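Local coordinates for protein nucleoporin NUP82 (Chaetomium thermophilum, PDB 5CWW) that forms part of the nuclear pore complex and probably serves both as scaffold and as docking partner for transport factors, here as its N-terminal beta-propeller domain, at residues A249-T261 against T271-A283. Residues are numbered along the deposited sequence; the frame is centred on the assembly and turned at random.
Sequences AFDMEVAAACFPT and TLWLAMTSGDVYA
A classic beta bulge interrupts the antiparallel pairing of strands 254-258 and 272-276, the first two strands of a four-stranded antiparallel blade in the beta-propeller of Nup82. At the bulge Ala-275 O accepts two bonds, from Ala-255 N at 2.7 Å and from Ala-256 N at 3.2 Å, both in the carbonyl plane; beyond it, Cys-258 and Trp-273 form a hydrogen-bonded pair. On the side of the sheet carrying Ala-257 and Leu-274, Ala-257 CB rests against Leu-274 CG, and Val-193 of strand 189-194 packs on both. Within the type I turn from Met-276 to Gly-279, Thr-277 is gripped twice by Glu-253: its N donates to Glu-253 O, and its OG1 donates to the anti lone pair of Glu-253 OE2 at 2.6 Å. Glu-253 reaches that hydroxyl with CG anti to the backbone N (chi1 -176°) and an extended chain. A leucine here, lacking the carboxylate, would probably leave the Thr-277 hydroxyl without its mate and freer to turn. Water 1 bridges Thr-277 OG1 and Phe-250 O. At the far end, Leu-272 CD1 makes a CH-pi contact over the centre of the Phe-259 ring, 4.0 Å from its centroid.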
ATOM      1  N   ALA B 249       4.006  -5.896 -14.384  1.00 48.69           N
ATOM      2  CA  ALA B 249       2.678  -6.475 -14.225  1.00 47.92           C
ATOM      3  C   ALA B 249       2.634  -7.394 -13.003  1.00 50.07           C
ATOM      4  O   ALA B 249       1.596  -7.517 -12.351  1.00 51.30           O
ATOM      5  CB  ALA B 249       2.274  -7.236 -15.479  1.00 48.82           C
ATOM      6  N   PHE B 250       3.763  -8.034 -12.700  1.00 55.60           N
ATOM      7  CA  PHE B 250       3.869  -8.876 -11.509  1.00 56.20           C
ATOM      8  C   PHE B 250       4.836  -8.295 -10.482  1.00 56.49           C
ATOM      9  O   PHE B 250       4.632  -8.450  -9.281  1.00 56.71           O
ATOM     10  CB  PHE B 250       4.309 -10.298 -11.885  1.00 57.69           C
ATOM     11  CG  PHE B 250       5.687 -10.379 -12.485  1.00 57.21           C
ATOM     12  CD1 PHE B 250       6.813 -10.371 -11.678  1.00 58.07           C
ATOM     13  CD2 PHE B 250       5.855 -10.492 -13.856  1.00 58.80           C
ATOM     14  CE1 PHE B 250       8.078 -10.451 -12.226  1.00 58.29           C
ATOM     15  CE2 PHE B 250       7.118 -10.575 -14.410  1.00 58.52           C
ATOM     16  CZ  PHE B 250       8.231 -10.555 -13.594  1.00 59.16           C
ATOM     17  N   ASP B 251       5.880  -7.618 -10.947  1.00 52.79           N
ATOM     18  CA  ASP B 251       6.927  -7.148 -10.047  1.00 52.83           C
ATOM     19  C   ASP B 251       6.492  -5.907  -9.274  1.00 49.64           C
ATOM     20  O   ASP B 251       7.032  -5.621  -8.204  1.00 48.52           O
ATOM     21  CB  ASP B 251       8.215  -6.854 -10.821  1.00 58.01           C
ATOM     22  CG  ASP B 251       9.467  -7.330 -10.090  1.00 62.39           C
ATOM     23  OD1 ASP B 251       9.366  -7.776  -8.927  1.00 63.39           O
ATOM     24  OD2 ASP B 251      10.563  -7.245 -10.681  1.00 65.94           O
ATOM     25  N   MET B 252       5.518  -5.178  -9.813  1.00 48.85           N
ATOM     26  CA  MET B 252       4.935  -4.043  -9.104  1.00 48.69           C
ATOM     27  C   MET B 252       3.427  -4.220  -8.946  1.00 48.04           C
ATOM     28  O   MET B 252       2.676  -3.246  -8.920  1.00 47.48           O
ATOM     29  CB  MET B 252       5.250  -2.732  -9.829  1.00 50.54           C
ATOM     30  CG  MET B 252       6.727  -2.351  -9.776  1.00 52.27           C
ATOM     31  SD  MET B 252       7.076  -0.677 -10.355  1.00 53.13           S
ATOM     32  CE  MET B 252       6.429   0.288  -8.988  1.00 49.24           C
ATOM     33  N   GLU B 253       2.989  -5.472  -8.855  1.00 48.84           N
ATOM     34  CA  GLU B 253       1.613  -5.764  -8.478  1.00 49.08           C
ATOM     35  C   GLU B 253       1.469  -5.501  -6.983  1.00 49.05           C
ATOM     36  O   GLU B 253       2.098  -6.174  -6.171  1.00 48.40           O
ATOM     37  CB  GLU B 253       1.239  -7.208  -8.813  1.00 51.10           C
ATOM     38  CG  GLU B 253      -0.218  -7.549  -8.531  1.00 54.05           C
ATOM     39  CD  GLU B 253      -0.520  -9.022  -8.713  1.00 57.90           C
ATOM     40  OE1 GLU B 253      -1.336  -9.357  -9.594  1.00 59.52           O
ATOM     41  OE2 GLU B 253       0.053  -9.845  -7.969  1.00 58.99           O
ATOM     42  N   VAL B 254       0.638  -4.529  -6.620  1.00 49.36           N
ATOM     43  CA  VAL B 254       0.503  -4.132  -5.222  1.00 46.70           C
ATOM     44  C   VAL B 254      -0.342  -5.126  -4.440  1.00 46.70           C
ATOM     45  O   VAL B 254      -1.417  -5.528  -4.889  1.00 47.04           O
ATOM     46  CB  VAL B 254      -0.126  -2.730  -5.090  1.00 45.55           C
ATOM     47  CG1 VAL B 254      -0.216  -2.312  -3.621  1.00 46.80           C
ATOM     48  CG2 VAL B 254       0.681  -1.709  -5.881  1.00 43.69           C
ATOM     49  N   ALA B 255       0.162  -5.519  -3.272  1.00 45.63           N
ATOM     50  CA  ALA B 255      -0.578  -6.377  -2.352  1.00 46.24           C
ATOM     51  C   ALA B 255      -1.341  -5.528  -1.343  1.00 46.32           C
ATOM     52  O   ALA B 255      -2.501  -5.801  -1.044  1.00 47.05           O
ATOM     53  CB  ALA B 255       0.363  -7.327  -1.635  1.00 46.48           C
ATOM     54  N   ALA B 256      -0.686  -4.498  -0.817  1.00 44.99           N
ATOM     55  CA  ALA B 256      -1.318  -3.603   0.143  1.00 44.16           C
ATOM     56  C   ALA B 256      -0.481  -2.353   0.367  1.00 43.39           C
ATOM     57  O   ALA B 256       0.713  -2.327   0.073  1.00 43.40           O
ATOM     58  CB  ALA B 256      -1.553  -4.318   1.468  1.00 45.29           C
ATOM     59  N   ALA B 257      -1.125  -1.323   0.903  1.00 43.34           N
ATOM     60  CA  ALA B 257      -0.456  -0.074   1.229  1.00 43.51           C
ATOM     61  C   ALA B 257      -1.013   0.470   2.535  1.00 44.28           C
ATOM     62  O   ALA B 257      -2.165   0.207   2.886  1.00 45.69           O
ATOM     63  CB  ALA B 257      -0.630   0.936   0.118  1.00 42.22           C
ATOM     64  N   CYS B 258      -0.191   1.222   3.258  1.00 45.02           N
ATOM     65  CA  CYS B 258      -0.636   1.821   4.503  1.00 46.08           C
ATOM     66  C   CYS B 258       0.155   3.078   4.830  1.00 43.51           C
ATOM     67  O   CYS B 258       1.268   3.273   4.338  1.00 42.90           O
ATOM     68  CB  CYS B 258      -0.506   0.815   5.648  1.00 47.55           C
ATOM     69  SG  CYS B 258       1.197   0.378   6.043  1.00 48.17           S
ATOM     70  N   PHE B 259      -0.456   3.941   5.637  1.00 43.11           N
ATOM     71  CA  PHE B 259       0.260   5.010   6.311  1.00 42.94           C
ATOM     72  C   PHE B 259       0.647   4.503   7.690  1.00 45.30           C
ATOM     73  O   PHE B 259      -0.005   3.602   8.222  1.00 46.39           O
ATOM     74  CB  PHE B 259      -0.594   6.273   6.434  1.00 42.65           C
ATOM     75  CG  PHE B 259      -0.728   7.043   5.155  1.00 43.40           C
ATOM     76  CD1 PHE B 259       0.330   7.795   4.671  1.00 43.18           C
ATOM     77  CD2 PHE B 259      -1.913   7.029   4.444  1.00 43.82           C
ATOM     78  CE1 PHE B 259       0.212   8.509   3.492  1.00 43.84           C
ATOM     79  CE2 PHE B 259      -2.040   7.744   3.264  1.00 43.74           C
ATOM     80  CZ  PHE B 259      -0.973   8.484   2.788  1.00 44.72           C
ATOM     81  N   PRO B 260       1.710   5.070   8.276  1.00 49.06           N
ATOM     82  CA  PRO B 260       1.988   4.691   9.658  1.00 52.09           C
ATOM     83  C   PRO B 260       0.820   5.016  10.571  1.00 57.00           C
ATOM     84  O   PRO B 260       0.044   5.935  10.288  1.00 57.22           O
ATOM     85  CB  PRO B 260       3.216   5.533  10.011  1.00 51.52           C
ATOM     86  CG  PRO B 260       3.914   5.698   8.718  1.00 49.18           C
ATOM     87  CD  PRO B 260       2.812   5.854   7.697  1.00 47.72           C
ATOM     88  N   THR B 261       0.693   4.227  11.631  1.00 65.67           N
ATOM     89  CA  THR B 261      -0.199   4.525  12.740  1.00 69.85           C
ATOM     90  C   THR B 261       0.008   5.980  13.134  1.00 77.97           C
ATOM     91  O   THR B 261       1.143   6.451  13.160  1.00 77.24           O
ATOM     92  CB  THR B 261       0.087   3.600  13.934  1.00 66.08           C
ATOM     93  OG1 THR B 261       1.464   3.730  14.311  1.00 66.18           O
ATOM     94  CG2 THR B 261      -0.188   2.149  13.567  1.00 66.27           C
ATOM     95  N   THR B 271       4.338   9.508   5.008  1.00 43.74           N
ATOM     96  CA  THR B 271       5.000   8.422   4.300  1.00 43.14           C
ATOM     97  C   THR B 271       4.013   7.318   3.968  1.00 40.96           C
ATOM     98  O   THR B 271       3.449   6.690   4.864  1.00 41.53           O
ATOM     99  CB  THR B 271       6.162   7.839   5.121  1.00 43.56           C
ATOM    100  OG1 THR B 271       7.053   8.894   5.504  1.00 44.19           O
ATOM    101  CG2 THR B 271       6.929   6.800   4.306  1.00 43.47           C
ATOM    102  N   LEU B 272       3.804   7.086   2.677  1.00 40.48           N
ATOM    103  CA  LEU B 272       2.995   5.960   2.228  1.00 39.95           C
ATOM    104  C   LEU B 272       3.900   4.762   1.983  1.00 39.62           C
ATOM    105  O   LEU B 272       4.875   4.849   1.235  1.00 40.06           O
ATOM    106  CB  LEU B 272       2.218   6.307   0.956  1.00 40.64           C
ATOM    107  CG  LEU B 272       1.316   5.194   0.415  1.00 40.97           C
ATOM    108  CD1 LEU B 272       0.185   4.888   1.392  1.00 41.60           C
ATOM    109  CD2 LEU B 272       0.757   5.569  -0.958  1.00 42.25           C
ATOM    110  N   TRP B 273       3.577   3.653   2.637  1.00 40.97           N
ATOM    111  CA  TRP B 273       4.323   2.413   2.491  1.00 40.46           C
ATOM    112  C   TRP B 273       3.544   1.442   1.617  1.00 41.58           C
ATOM    113  O   TRP B 273       2.321   1.357   1.728  1.00 41.23           O
ATOM    114  CB  TRP B 273       4.592   1.787   3.860  1.00 41.11           C
ATOM    115  CG  TRP B 273       5.647   2.486   4.659  1.00 41.99           C
ATOM    116  CD1 TRP B 273       5.467   3.530   5.522  1.00 41.94           C
ATOM    117  CD2 TRP B 273       7.046   2.185   4.681  1.00 41.57           C
ATOM    118  NE1 TRP B 273       6.669   3.896   6.081  1.00 42.19           N
ATOM    119  CE2 TRP B 273       7.654   3.085   5.580  1.00 42.57           C
ATOM    120  CE3 TRP B 273       7.843   1.240   4.030  1.00 41.38           C
ATOM    121  CZ2 TRP B 273       9.022   3.071   5.838  1.00 43.31           C
ATOM    122  CZ3 TRP B 273       9.202   1.226   4.290  1.00 42.56           C
ATOM    123  CH2 TRP B 273       9.776   2.135   5.186  1.00 42.61           C
ATOM    124  N   LEU B 274       4.250   0.702   0.766  1.00 41.77           N
ATOM    125  CA  LEU B 274       3.607  -0.266  -0.118  1.00 42.68           C
ATOM    126  C   LEU B 274       4.322  -1.606  -0.126  1.00 42.78           C
ATOM    127  O   LEU B 274       5.553  -1.669  -0.062  1.00 45.29           O
ATOM    128  CB  LEU B 274       3.547   0.267  -1.546  1.00 42.08           C
ATOM    129  CG  LEU B 274       2.811   1.590  -1.759  1.00 41.50           C
ATOM    130  CD1 LEU B 274       3.794   2.758  -1.771  1.00 41.57           C
ATOM    131  CD2 LEU B 274       2.005   1.540  -3.043  1.00 43.14           C
ATOM    132  N   ALA B 275       3.533  -2.670  -0.237  1.00 41.08           N
ATOM    133  CA  ALA B 275       4.058  -4.021  -0.354  1.00 41.03           C
ATOM    134  C   ALA B 275       3.527  -4.679  -1.620  1.00 42.57           C
ATOM    135  O   ALA B 275       2.318  -4.732  -1.846  1.00 43.28           O
ATOM    136  CB  ALA B 275       3.691  -4.844   0.871  1.00 41.40           C
ATOM    137  N   MET B 276       4.450  -5.171  -2.440  1.00 41.39           N
ATOM    138  CA  MET B 276       4.120  -5.854  -3.682  1.00 43.18           C
ATOM    139  C   MET B 276       4.018  -7.353  -3.443  1.00 44.38           C
ATOM    140  O   MET B 276       4.689  -7.890  -2.562  1.00 45.65           O
ATOM    141  CB  MET B 276       5.184  -5.570  -4.744  1.00 43.68           C
ATOM    142  CG  MET B 276       5.516  -4.095  -4.918  1.00 43.17           C
ATOM    143  SD  MET B 276       4.130  -3.133  -5.563  1.00 46.63           S
ATOM    144  CE  MET B 276       4.861  -1.502  -5.621  1.00 49.85           C
ATOM    145  N   THR B 277       3.188  -8.031  -4.229  1.00 45.93           N
ATOM    146  CA  THR B 277       3.059  -9.479  -4.120  1.00 47.76           C
ATOM    147  C   THR B 277       4.361 -10.163  -4.527  1.00 49.25           C
ATOM    148  O   THR B 277       4.589 -11.324  -4.199  1.00 53.25           O
ATOM    149  CB  THR B 277       1.908 -10.022  -4.990  1.00 49.18           C
ATOM    150  OG1 THR B 277       2.114  -9.647  -6.357  1.00 48.80           O
ATOM    151  CG2 THR B 277       0.570  -9.481  -4.514  1.00 49.11           C
ATOM    152  N   SER B 278       5.220  -9.440  -5.236  1.00 47.71           N
ATOM    153  CA  SER B 278       6.513  -9.979  -5.634  1.00 46.84           C
ATOM    154  C   SER B 278       7.454 -10.110  -4.438  1.00 48.18           C
ATOM    155  O   SER B 278       8.452 -10.822  -4.508  1.00 48.97           O
ATOM    156  CB  SER B 278       7.156  -9.090  -6.700  1.00 48.49           C
ATOM    157  OG  SER B 278       7.470  -7.815  -6.167  1.00 47.45           O
ATOM    158  N   GLY B 279       7.132  -9.411  -3.351  1.00 47.49           N
ATOM    159  CA  GLY B 279       7.933  -9.451  -2.137  1.00 47.71           C
ATOM    160  C   GLY B 279       8.651  -8.149  -1.829  1.00 47.47           C
ATOM    161  O   GLY B 279       9.273  -8.013  -0.777  1.00 46.98           O
ATOM    162  N   ASP B 280       8.560  -7.186  -2.739  1.00 46.66           N
ATOM    163  CA  ASP B 280       9.259  -5.917  -2.579  1.00 47.45           C
ATOM    164  C   ASP B 280       8.448  -4.916  -1.766  1.00 45.93           C
ATOM    165  O   ASP B 280       7.217  -4.978  -1.718  1.00 45.61           O
ATOM    166  CB  ASP B 280       9.600  -5.320  -3.945  1.00 48.58           C
ATOM    167  CG  ASP B 280      10.596  -6.163  -4.719  1.00 52.30           C
ATOM    168  OD1 ASP B 280      11.371  -6.907  -4.083  1.00 54.07           O
ATOM    169  OD2 ASP B 280      10.607  -6.079  -5.965  1.00 53.62           O
ATOM    170  N   VAL B 281       9.162  -3.988  -1.137  1.00 45.55           N
ATOM    171  CA  VAL B 281       8.558  -2.952  -0.311  1.00 43.38           C
ATOM    172  C   VAL B 281       9.030  -1.596  -0.813  1.00 43.21           C
ATOM    173  O   VAL B 281      10.199  -1.429  -1.157  1.00 44.29           O
ATOM    174  CB  VAL B 281       8.931  -3.126   1.184  1.00 41.26           C
ATOM    175  CG1 VAL B 281       8.437  -1.953   2.017  1.00 39.97           C
ATOM    176  CG2 VAL B 281       8.372  -4.436   1.724  1.00 41.93           C
ATOM    177  N   TYR B 282       8.114  -0.634  -0.845  1.00 41.30           N
ATOM    178  CA  TYR B 282       8.415   0.713  -1.309  1.00 41.19           C
ATOM    179  C   TYR B 282       7.877   1.753  -0.337  1.00 39.88           C
ATOM    180  O   TYR B 282       6.969   1.473   0.445  1.00 39.19           O
ATOM    181  CB  TYR B 282       7.809   0.954  -2.694  1.00 41.06           C
ATOM    182  CG  TYR B 282       8.437   0.150  -3.807  1.00 42.21           C
ATOM    183  CD1 TYR B 282       7.980  -1.124  -4.112  1.00 43.32           C
ATOM    184  CD2 TYR B 282       9.472   0.674  -4.567  1.00 41.70           C
ATOM    185  CE1 TYR B 282       8.545  -1.857  -5.136  1.00 43.72           C
ATOM    186  CE2 TYR B 282      10.044  -0.052  -5.591  1.00 43.02           C
ATOM    187  CZ  TYR B 282       9.577  -1.316  -5.873  1.00 43.52           C
ATOM    188  OH  TYR B 282      10.142  -2.040  -6.895  1.00 44.59           O
ATOM    189  N   ALA B 283       8.430   2.959  -0.406  1.00 39.04           N
ATOM    190  CA  ALA B 283       7.948   4.073   0.399  1.00 38.22           C
ATOM    191  C   ALA B 283       7.897   5.352  -0.429  1.00 40.52           C
ATOM    192  O   ALA B 283       8.768   5.595  -1.261  1.00 39.30           O
ATOM    193  CB  ALA B 283       8.830   4.266   1.625  1.00 39.13           C
TER
HETATM  194  O   HOH W   1       3.574 -10.561  -8.249  1.00 54.29           O
HETATM  195  O   HOH W   2       9.161  -4.347  -7.224  1.00 46.16           O
HETATM  196  O   HOH W   3      11.701  -8.044  -7.617  1.00 60.31           O